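Local atomic coordinates of uncharacterized protein (PDB entry 3D3Y), a protein that is of unknown function but is related to the M16 metallopeptidases and probably shares their two-lobed architecture. Residues 75-80 with 88-93; 28-33 with 371-376. All coordinates share one frame; numbering follows the deposited sequence.

Interaction 1: residues 75-80 with 88-93; sequences FGIGVS and FNISMN
Ile77 leans over the seam between the two strands, and its CG2 lies 3.5 Å from CE2 of Phe88 while CG1 rests alongside Ile90, the two isoleucines side by side and pointing the same way. They are directly opposed as a non-hydrogen-bonded antiparallel pair. The Phe88 ring, with CG anti to the backbone N (chi1 179°), extends along its own strand's direction toward Ile77, where Ile77 CG2 and Val79 CG1 touch it obliquely. Farther along, the Phe75 ring presents its edge to Ile90 CG2, 3.7 Å from CE1, and to CG of the selenomethionine Met92. Phe75, Ile77, Val79, Phe88, Ile90 and Met92 thus form one apolar face. The other face carries Ser91 and Asn89, set opposite Gly76 and Gly78, the two glycines through which the backbones pair: Ser91 N reaches Gly76 O at 2.8 Å in an almost straight bond, Gly76 N donates back to Ser91 O, and Gly78 and Asn89 exchange the same two bonds. Asn89 ND2 adds a weak bond to Ser80 OG, 3.4 Å away, while its OD1 takes a short, probable hydrogen bond from Arg30 NE. The two strands make a beta hairpin at the edge of the six-stranded sheet: 74-82 is outermost, 85-95 pairs on its other side with strand 24-34, and helices 40-52 and 105-118 pack against the apolar face.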
ATOM      1  N   PHE A  75     -17.738  -6.323  -4.850  1.00 32.22           N
ATOM      2  CA  PHE A  75     -17.076  -5.477  -5.840  1.00 32.57           C
ATOM      3  C   PHE A  75     -16.502  -4.233  -5.171  1.00 33.16           C
ATOM      4  O   PHE A  75     -17.171  -3.582  -4.357  1.00 33.15           O
ATOM      5  CB  PHE A  75     -18.077  -5.093  -6.929  1.00 33.08           C
ATOM      6  CG  PHE A  75     -17.629  -3.942  -7.810  1.00 33.29           C
ATOM      7  CD1 PHE A  75     -16.542  -4.074  -8.654  1.00 33.89           C
ATOM      8  CD2 PHE A  75     -18.308  -2.733  -7.775  1.00 33.12           C
ATOM      9  CE1 PHE A  75     -16.130  -3.018  -9.484  1.00 31.20           C
ATOM     10  CE2 PHE A  75     -17.918  -1.664  -8.593  1.00 33.70           C
ATOM     11  CZ  PHE A  75     -16.828  -1.811  -9.454  1.00 32.26           C
ATOM     12  N   GLY A  76     -15.261  -3.874  -5.516  1.00 33.74           N
ATOM     13  CA  GLY A  76     -14.726  -2.616  -4.986  1.00 32.55           C
ATOM     14  C   GLY A  76     -13.594  -2.123  -5.848  1.00 33.19           C
ATOM     15  O   GLY A  76     -12.980  -2.900  -6.592  1.00 34.08           O
ATOM     16  N   ILE A  77     -13.323  -0.824  -5.764  1.00 32.48           N
ATOM     17  CA  ILE A  77     -12.173  -0.207  -6.409  1.00 32.83           C
ATOM     18  C   ILE A  77     -11.450   0.665  -5.370  1.00 33.52           C
ATOM     19  O   ILE A  77     -12.100   1.423  -4.595  1.00 32.05           O
ATOM     20  CB  ILE A  77     -12.589   0.647  -7.649  1.00 31.65           C
ATOM     21  CG1 ILE A  77     -13.532  -0.133  -8.582  1.00 31.28           C
ATOM     22  CG2 ILE A  77     -11.354   1.118  -8.451  1.00 33.86           C
ATOM     23  CD1 ILE A  77     -13.911   0.677  -9.898  1.00 32.94           C
ATOM     24  N   GLY A  78     -10.121   0.558  -5.338  1.00 33.96           N
ATOM     25  CA  GLY A  78      -9.314   1.483  -4.516  1.00 35.64           C
ATOM     26  C   GLY A  78      -7.927   1.694  -5.143  1.00 36.31           C
ATOM     27  O   GLY A  78      -7.670   1.244  -6.246  1.00 35.80           O
ATOM     28  N   VAL A  79      -7.036   2.370  -4.414  1.00 35.06           N
ATOM     29  CA  VAL A  79      -5.717   2.660  -4.908  1.00 33.89           C
ATOM     30  C   VAL A  79      -4.711   2.381  -3.827  1.00 33.97           C
ATOM     31  O   VAL A  79      -5.044   2.385  -2.625  1.00 33.53           O
ATOM     32  CB  VAL A  79      -5.558   4.140  -5.379  1.00 33.10           C
ATOM     33  CG1 VAL A  79      -6.455   4.425  -6.563  1.00 33.36           C
ATOM     34  CG2 VAL A  79      -5.868   5.114  -4.233  1.00 32.00           C
ATOM     35  N   SER A  80      -3.478   2.125  -4.255  1.00 34.64           N
ATOM     36  CA  SER A  80      -2.379   2.024  -3.304  1.00 35.32           C
ATOM     37  C   SER A  80      -1.074   2.466  -3.950  1.00 35.75           C
ATOM     38  O   SER A  80      -1.011   2.728  -5.153  1.00 35.62           O
ATOM     39  CB  SER A  80      -2.272   0.606  -2.710  1.00 36.92           C
ATOM     40  OG  SER A  80      -2.205  -0.345  -3.741  1.00 35.34           O
ATOM     41  N   PHE A  88      -4.085   1.126  -9.274  1.00 32.61           N
ATOM     42  CA  PHE A  88      -5.534   1.368  -9.286  1.00 31.89           C
ATOM     43  C   PHE A  88      -6.132  -0.028  -9.421  1.00 32.01           C
ATOM     44  O   PHE A  88      -5.865  -0.732 -10.395  1.00 31.86           O
ATOM     45  CB  PHE A  88      -5.878   2.261 -10.459  1.00 31.58           C
ATOM     46  CG  PHE A  88      -7.341   2.591 -10.614  1.00 32.23           C
ATOM     47  CD1 PHE A  88      -7.807   3.866 -10.276  1.00 32.12           C
ATOM     48  CD2 PHE A  88      -8.241   1.665 -11.182  1.00 32.27           C
ATOM     49  CE1 PHE A  88      -9.145   4.214 -10.490  1.00 30.79           C
ATOM     50  CE2 PHE A  88      -9.599   1.988 -11.386  1.00 32.39           C
ATOM     51  CZ  PHE A  88     -10.057   3.277 -11.023  1.00 30.87           C
ATOM     52  N   ASN A  89      -6.911  -0.428  -8.419  1.00 31.16           N
ATOM     53  CA  ASN A  89      -7.231  -1.845  -8.196  1.00 32.61           C
ATOM     54  C   ASN A  89      -8.724  -2.119  -8.212  1.00 32.80           C
ATOM     55  O   ASN A  89      -9.443  -1.651  -7.331  1.00 32.91           O
ATOM     56  CB  ASN A  89      -6.723  -2.245  -6.801  1.00 32.52           C
ATOM     57  CG  ASN A  89      -5.274  -1.852  -6.554  1.00 34.96           C
ATOM     58  OD1 ASN A  89      -4.401  -2.217  -7.325  1.00 40.11           O
ATOM     59  ND2 ASN A  89      -5.017  -1.119  -5.463  1.00 37.28           N
ATOM     60  N   ILE A  90      -9.188  -2.900  -9.180  1.00 32.50           N
ATOM     61  CA  ILE A  90     -10.613  -3.252  -9.236  1.00 31.24           C
ATOM     62  C   ILE A  90     -10.691  -4.703  -8.831  1.00 32.75           C
ATOM     63  O   ILE A  90     -10.043  -5.568  -9.436  1.00 32.53           O
ATOM     64  CB  ILE A  90     -11.179  -3.088 -10.655  1.00 32.53           C
ATOM     65  CG1 ILE A  90     -11.040  -1.627 -11.121  1.00 30.76           C
ATOM     66  CG2 ILE A  90     -12.645  -3.561 -10.737  1.00 27.79           C
ATOM     67  CD1 ILE A  90     -11.320  -1.468 -12.640  1.00 32.05           C
ATOM     68  N   SER A  91     -11.470  -4.960  -7.784  1.00 32.57           N
ATOM     69  CA  SER A  91     -11.549  -6.298  -7.194  1.00 33.17           C
ATOM     70  C   SER A  91     -12.982  -6.796  -7.246  1.00 33.97           C
ATOM     71  O   SER A  91     -13.922  -6.002  -7.057  1.00 32.13           O
ATOM     72  CB  SER A  91     -11.123  -6.213  -5.719  1.00 33.87           C
ATOM     73  OG  SER A  91      -9.755  -5.794  -5.623  1.00 37.13           O
HETATM   74  N   MSE A  92     -13.130  -8.115  -7.435  1.00 34.05           N
HETATM   75  CA  MSE A  92     -14.410  -8.794  -7.359  1.00 35.94           C
HETATM   76  C   MSE A  92     -14.221 -10.163  -6.735  1.00 34.58           C
HETATM   77  O   MSE A  92     -13.185 -10.824  -6.943  1.00 34.60           O
HETATM   78  CB  MSE A  92     -15.006  -9.021  -8.739  1.00 35.72           C
HETATM   79  CG  MSE A  92     -15.687  -7.861  -9.352  1.00 39.90           C
HETATM   80 SE   MSE A  92     -16.588  -8.397 -11.006  0.85 42.60          SE
HETATM   81  CE  MSE A  92     -18.291  -8.989 -10.400  1.00 38.78           C
ATOM     82  N   ASN A  93     -15.238 -10.588  -5.993  1.00 33.13           N
ATOM     83  CA  ASN A  93     -15.343 -11.948  -5.430  1.00 32.44           C
ATOM     84  C   ASN A  93     -16.716 -12.475  -5.889  1.00 32.41           C
ATOM     85  O   ASN A  93     -17.744 -11.787  -5.742  1.00 32.04           O
ATOM     86  CB  ASN A  93     -15.234 -11.887  -3.898  1.00 31.88           C
ATOM     87  CG  ASN A  93     -14.983 -13.264  -3.232  1.00 34.48           C
ATOM     88  OD1 ASN A  93     -15.441 -13.506  -2.092  1.00 35.77           O
ATOM     89  ND2 ASN A  93     -14.241 -14.142  -3.902  1.00 29.56           N
TER

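Interaction 2: residues 28-33 with 371-376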
ATOM      1  N   LEU A  28      -9.012  -9.600 -10.022  1.00 32.84           N
ATOM      2  CA  LEU A  28      -8.309  -8.339  -9.785  1.00 32.77           C
ATOM      3  C   LEU A  28      -7.891  -7.789 -11.116  1.00 33.19           C
ATOM      4  O   LEU A  28      -7.219  -8.484 -11.895  1.00 32.52           O
ATOM      5  CB  LEU A  28      -7.101  -8.551  -8.876  1.00 32.38           C
ATOM      6  CG  LEU A  28      -6.095  -7.393  -8.731  1.00 34.58           C
ATOM      7  CD1 LEU A  28      -6.707  -6.163  -7.981  1.00 32.35           C
ATOM      8  CD2 LEU A  28      -4.850  -7.952  -8.036  1.00 35.07           C
ATOM      9  N   VAL A  29      -8.317  -6.558 -11.399  1.00 33.92           N
ATOM     10  CA  VAL A  29      -7.776  -5.817 -12.523  1.00 32.59           C
ATOM     11  C   VAL A  29      -6.912  -4.686 -11.954  1.00 33.98           C
ATOM     12  O   VAL A  29      -7.429  -3.789 -11.236  1.00 32.90           O
ATOM     13  CB  VAL A  29      -8.871  -5.249 -13.408  1.00 33.60           C
ATOM     14  CG1 VAL A  29      -8.257  -4.634 -14.686  1.00 32.20           C
ATOM     15  CG2 VAL A  29      -9.895  -6.349 -13.761  1.00 33.71           C
ATOM     16  N   ARG A  30      -5.606  -4.749 -12.233  1.00 31.74           N
ATOM     17  CA  ARG A  30      -4.689  -3.770 -11.651  1.00 32.96           C
ATOM     18  C   ARG A  30      -4.036  -2.892 -12.726  1.00 32.25           C
ATOM     19  O   ARG A  30      -3.316  -3.397 -13.619  1.00 32.09           O
ATOM     20  CB  ARG A  30      -3.667  -4.439 -10.718  1.00 32.04           C
ATOM     21  CG  ARG A  30      -2.652  -3.448 -10.101  1.00 34.45           C
ATOM     22  CD  ARG A  30      -1.923  -4.009  -8.854  1.00 35.18           C
ATOM     23  NE  ARG A  30      -2.809  -4.140  -7.699  1.00 35.15           N
ATOM     24  CZ  ARG A  30      -2.612  -4.988  -6.686  1.00 36.87           C
ATOM     25  NH1 ARG A  30      -1.549  -5.806  -6.664  1.00 38.59           N
ATOM     26  NH2 ARG A  30      -3.480  -5.003  -5.675  1.00 36.61           N
ATOM     27  N   PHE A  31      -4.365  -1.601 -12.689  1.00 32.50           N
ATOM     28  CA  PHE A  31      -3.725  -0.606 -13.568  1.00 32.64           C
ATOM     29  C   PHE A  31      -2.487  -0.033 -12.872  1.00 32.74           C
ATOM     30  O   PHE A  31      -2.544   0.412 -11.734  1.00 32.81           O
ATOM     31  CB  PHE A  31      -4.673   0.543 -13.915  1.00 33.49           C
ATOM     32  CG  PHE A  31      -5.900   0.127 -14.692  1.00 33.11           C
ATOM     33  CD1 PHE A  31      -6.034   0.483 -16.041  1.00 32.37           C
ATOM     34  CD2 PHE A  31      -6.918  -0.603 -14.076  1.00 31.30           C
ATOM     35  CE1 PHE A  31      -7.157   0.106 -16.772  1.00 32.21           C
ATOM     36  CE2 PHE A  31      -8.052  -0.958 -14.784  1.00 34.06           C
ATOM     37  CZ  PHE A  31      -8.159  -0.595 -16.152  1.00 33.75           C
ATOM     38  N   ASN A  32      -1.354  -0.066 -13.553  1.00 32.88           N
ATOM     39  CA  ASN A  32      -0.079   0.254 -12.927  1.00 32.62           C
ATOM     40  C   ASN A  32       0.508   1.448 -13.660  1.00 32.68           C
ATOM     41  O   ASN A  32       0.555   1.445 -14.897  1.00 32.88           O
ATOM     42  CB  ASN A  32       0.834  -0.978 -13.029  1.00 32.66           C
ATOM     43  CG  ASN A  32       2.111  -0.871 -12.177  1.00 35.03           C
ATOM     44  OD1 ASN A  32       2.938   0.047 -12.345  1.00 31.49           O
ATOM     45  ND2 ASN A  32       2.278  -1.828 -11.273  1.00 33.55           N
ATOM     46  N   THR A  33       0.940   2.463 -12.907  1.00 33.09           N
ATOM     47  CA  THR A  33       1.574   3.661 -13.484  1.00 34.01           C
ATOM     48  C   THR A  33       2.701   4.144 -12.571  1.00 34.11           C
ATOM     49  O   THR A  33       2.755   3.770 -11.397  1.00 33.24           O
ATOM     50  CB  THR A  33       0.542   4.803 -13.717  1.00 33.93           C
ATOM     51  OG1 THR A  33       1.082   5.749 -14.651  1.00 36.62           O
ATOM     52  CG2 THR A  33       0.196   5.520 -12.390  1.00 34.12           C
ATOM     53  N   TRP A 371      -2.628 -14.044  -1.101  1.00 33.01           N
ATOM     54  CA  TRP A 371      -2.097 -14.884  -2.164  1.00 33.29           C
ATOM     55  C   TRP A 371      -2.007 -14.057  -3.461  1.00 33.17           C
ATOM     56  O   TRP A 371      -0.928 -13.959  -4.053  1.00 32.71           O
ATOM     57  CB  TRP A 371      -2.940 -16.156  -2.324  1.00 33.87           C
ATOM     58  CG  TRP A 371      -2.365 -17.181  -3.263  1.00 34.63           C
ATOM     59  CD1 TRP A 371      -1.279 -17.030  -4.082  1.00 35.35           C
ATOM     60  CD2 TRP A 371      -2.872 -18.502  -3.518  1.00 35.89           C
ATOM     61  NE1 TRP A 371      -1.063 -18.180  -4.812  1.00 33.98           N
ATOM     62  CE2 TRP A 371      -2.030 -19.096  -4.490  1.00 34.81           C
ATOM     63  CE3 TRP A 371      -3.954 -19.247  -3.016  1.00 35.00           C
ATOM     64  CZ2 TRP A 371      -2.230 -20.402  -4.965  1.00 34.69           C
ATOM     65  CZ3 TRP A 371      -4.156 -20.534  -3.494  1.00 33.70           C
ATOM     66  CH2 TRP A 371      -3.300 -21.100  -4.460  1.00 35.16           C
ATOM     67  N   LEU A 372      -3.105 -13.414  -3.858  1.00 33.00           N
ATOM     68  CA  LEU A 372      -3.074 -12.497  -5.025  1.00 34.24           C
ATOM     69  C   LEU A 372      -1.942 -11.466  -4.986  1.00 33.77           C
ATOM     70  O   LEU A 372      -1.260 -11.290  -5.988  1.00 34.42           O
ATOM     71  CB  LEU A 372      -4.428 -11.804  -5.281  1.00 33.90           C
ATOM     72  CG  LEU A 372      -5.553 -12.568  -5.972  1.00 35.42           C
ATOM     73  CD1 LEU A 372      -6.858 -11.755  -5.913  1.00 37.79           C
ATOM     74  CD2 LEU A 372      -5.246 -12.958  -7.430  1.00 32.76           C
ATOM     75  N   GLU A 373      -1.727 -10.821  -3.837  1.00 33.78           N
ATOM     76  CA  GLU A 373      -0.614  -9.873  -3.659  1.00 34.24           C
ATOM     77  C   GLU A 373       0.776 -10.507  -3.810  1.00 34.56           C
ATOM     78  O   GLU A 373       1.660  -9.898  -4.405  1.00 33.68           O
ATOM     79  CB  GLU A 373      -0.690  -9.098  -2.332  1.00 33.88           C
ATOM     80  CG  GLU A 373      -1.932  -8.211  -2.161  1.00 35.76           C
ATOM     81  CD  GLU A 373      -2.109  -7.188  -3.301  1.00 37.17           C
ATOM     82  OE1 GLU A 373      -1.102  -6.749  -3.903  1.00 39.69           O
ATOM     83  OE2 GLU A 373      -3.257  -6.841  -3.608  1.00 39.71           O
ATOM     84  N   LYS A 374       0.976 -11.706  -3.250  1.00 35.69           N
ATOM     85  CA  LYS A 374       2.215 -12.458  -3.471  1.00 36.89           C
ATOM     86  C   LYS A 374       2.404 -12.728  -4.962  1.00 35.81           C
ATOM     87  O   LYS A 374       3.500 -12.563  -5.481  1.00 36.14           O
ATOM     88  CB  LYS A 374       2.223 -13.791  -2.693  1.00 37.46           C
ATOM     89  CG  LYS A 374       2.306 -13.619  -1.184  1.00 40.23           C
ATOM     90  CD  LYS A 374       2.412 -14.957  -0.405  1.00 40.33           C
ATOM     91  CE  LYS A 374       2.523 -14.653   1.102  1.00 43.32           C
ATOM     92  NZ  LYS A 374       2.288 -15.846   1.984  1.00 48.75           N
ATOM     93  N   GLU A 375       1.340 -13.146  -5.638  1.00 35.25           N
ATOM     94  CA  GLU A 375       1.396 -13.417  -7.082  1.00 35.80           C
ATOM     95  C   GLU A 375       1.776 -12.162  -7.869  1.00 35.59           C
ATOM     96  O   GLU A 375       2.578 -12.219  -8.802  1.00 35.24           O
ATOM     97  CB  GLU A 375       0.063 -13.971  -7.603  1.00 36.01           C
ATOM     98  CG  GLU A 375      -0.275 -15.382  -7.125  1.00 38.12           C
ATOM     99  CD  GLU A 375       0.551 -16.471  -7.807  1.00 43.41           C
ATOM    100  OE1 GLU A 375       1.291 -16.175  -8.776  1.00 42.98           O
ATOM    101  OE2 GLU A 375       0.453 -17.642  -7.370  1.00 46.57           O
ATOM    102  N   TYR A 376       1.207 -11.022  -7.478  1.00 35.45           N
ATOM    103  CA  TYR A 376       1.535  -9.784  -8.149  1.00 35.44           C
ATOM    104  C   TYR A 376       3.009  -9.416  -7.983  1.00 36.23           C
ATOM    105  O   TYR A 376       3.697  -9.143  -8.975  1.00 36.19           O
ATOM    106  CB  TYR A 376       0.604  -8.658  -7.706  1.00 34.58           C
ATOM    107  CG  TYR A 376       0.649  -7.474  -8.640  1.00 33.23           C
ATOM    108  CD1 TYR A 376      -0.011  -7.502  -9.852  1.00 32.58           C
ATOM    109  CD2 TYR A 376       1.365  -6.324  -8.306  1.00 34.58           C
ATOM    110  CE1 TYR A 376       0.034  -6.419 -10.731  1.00 34.22           C
ATOM    111  CE2 TYR A 376       1.420  -5.233  -9.173  1.00 35.65           C
ATOM    112  CZ  TYR A 376       0.736  -5.279 -10.376  1.00 33.23           C
ATOM    113  OH  TYR A 376       0.765  -4.188 -11.218  1.00 31.77           O
TER
HETATM  114  O   HOH W   1      -0.509  -4.059 -13.422  1.00 28.21           O
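Tyr376 OH is gripped from the strand side by Asn32, whose ND2 donates to it at 2.8 Å, nearly within the plane of its amide. The amide lies close to coplanar with the ring, and ND2 approaches at the ring's edge; a water at that edge also lies close to the hydroxyl and donates to Arg30 O. Asn32 ND2 has a second partner in Gln85 OE1. Arg30 runs across one face of the same ring, its CD 3.6 Å from the Tyr376 centroid in a CH-pi contact, and the guanidinium stands farther above that face, nearly perpendicular to the ring, with CZ 4.6 Å from the centroid in a cation-pi contact. A bend at chi3 (-70°) turns the guanidinium toward the helix, where NH1 and NH2 grip Glu373 end-on, one nitrogen to each oxygen. Arg30 NH2 to Glu373 OE2, 2.8 Å and nearly straight, uses the syn lone pair; Arg30 NH1 meets Glu373 OE1 at 3.0 Å, tilted out of both planes. With NE taken up by Asn89, the rotation of the guanidinium is probably fixed, and Leu28 CD2 covers one of its faces. At the other end of the contact, Leu28 CB touches Leu372 CD1 loosely at 4.4 Å. The arrangement is alpha-on-beta packing with a largely polar interface: helix 368-380, from the C-terminal half of the chain, lies across the N-terminal sheet, consistent with the paired lobes of M16 peptidases.

How the interactions relate
Both contacts reach the same six-stranded mixed sheet, with centres about 10 Å apart. Strand 85-95 of interaction 1 is the direct neighbour of strand 24-34 of interaction 2, and the two are tied through the sheet by the backbone bond from Val29 N to Ile90 O. Along the chain, interaction 1 is local, its two strands, 74-82 and 85-95, joined by a short turn, and it is nested within the loop of more than 300 residues that interaction 2 closes. Early in the chain, then, the hairpin completes the sheet's edge; much later, helix 368-380 returns to the sheet, bringing distant parts of the chain together.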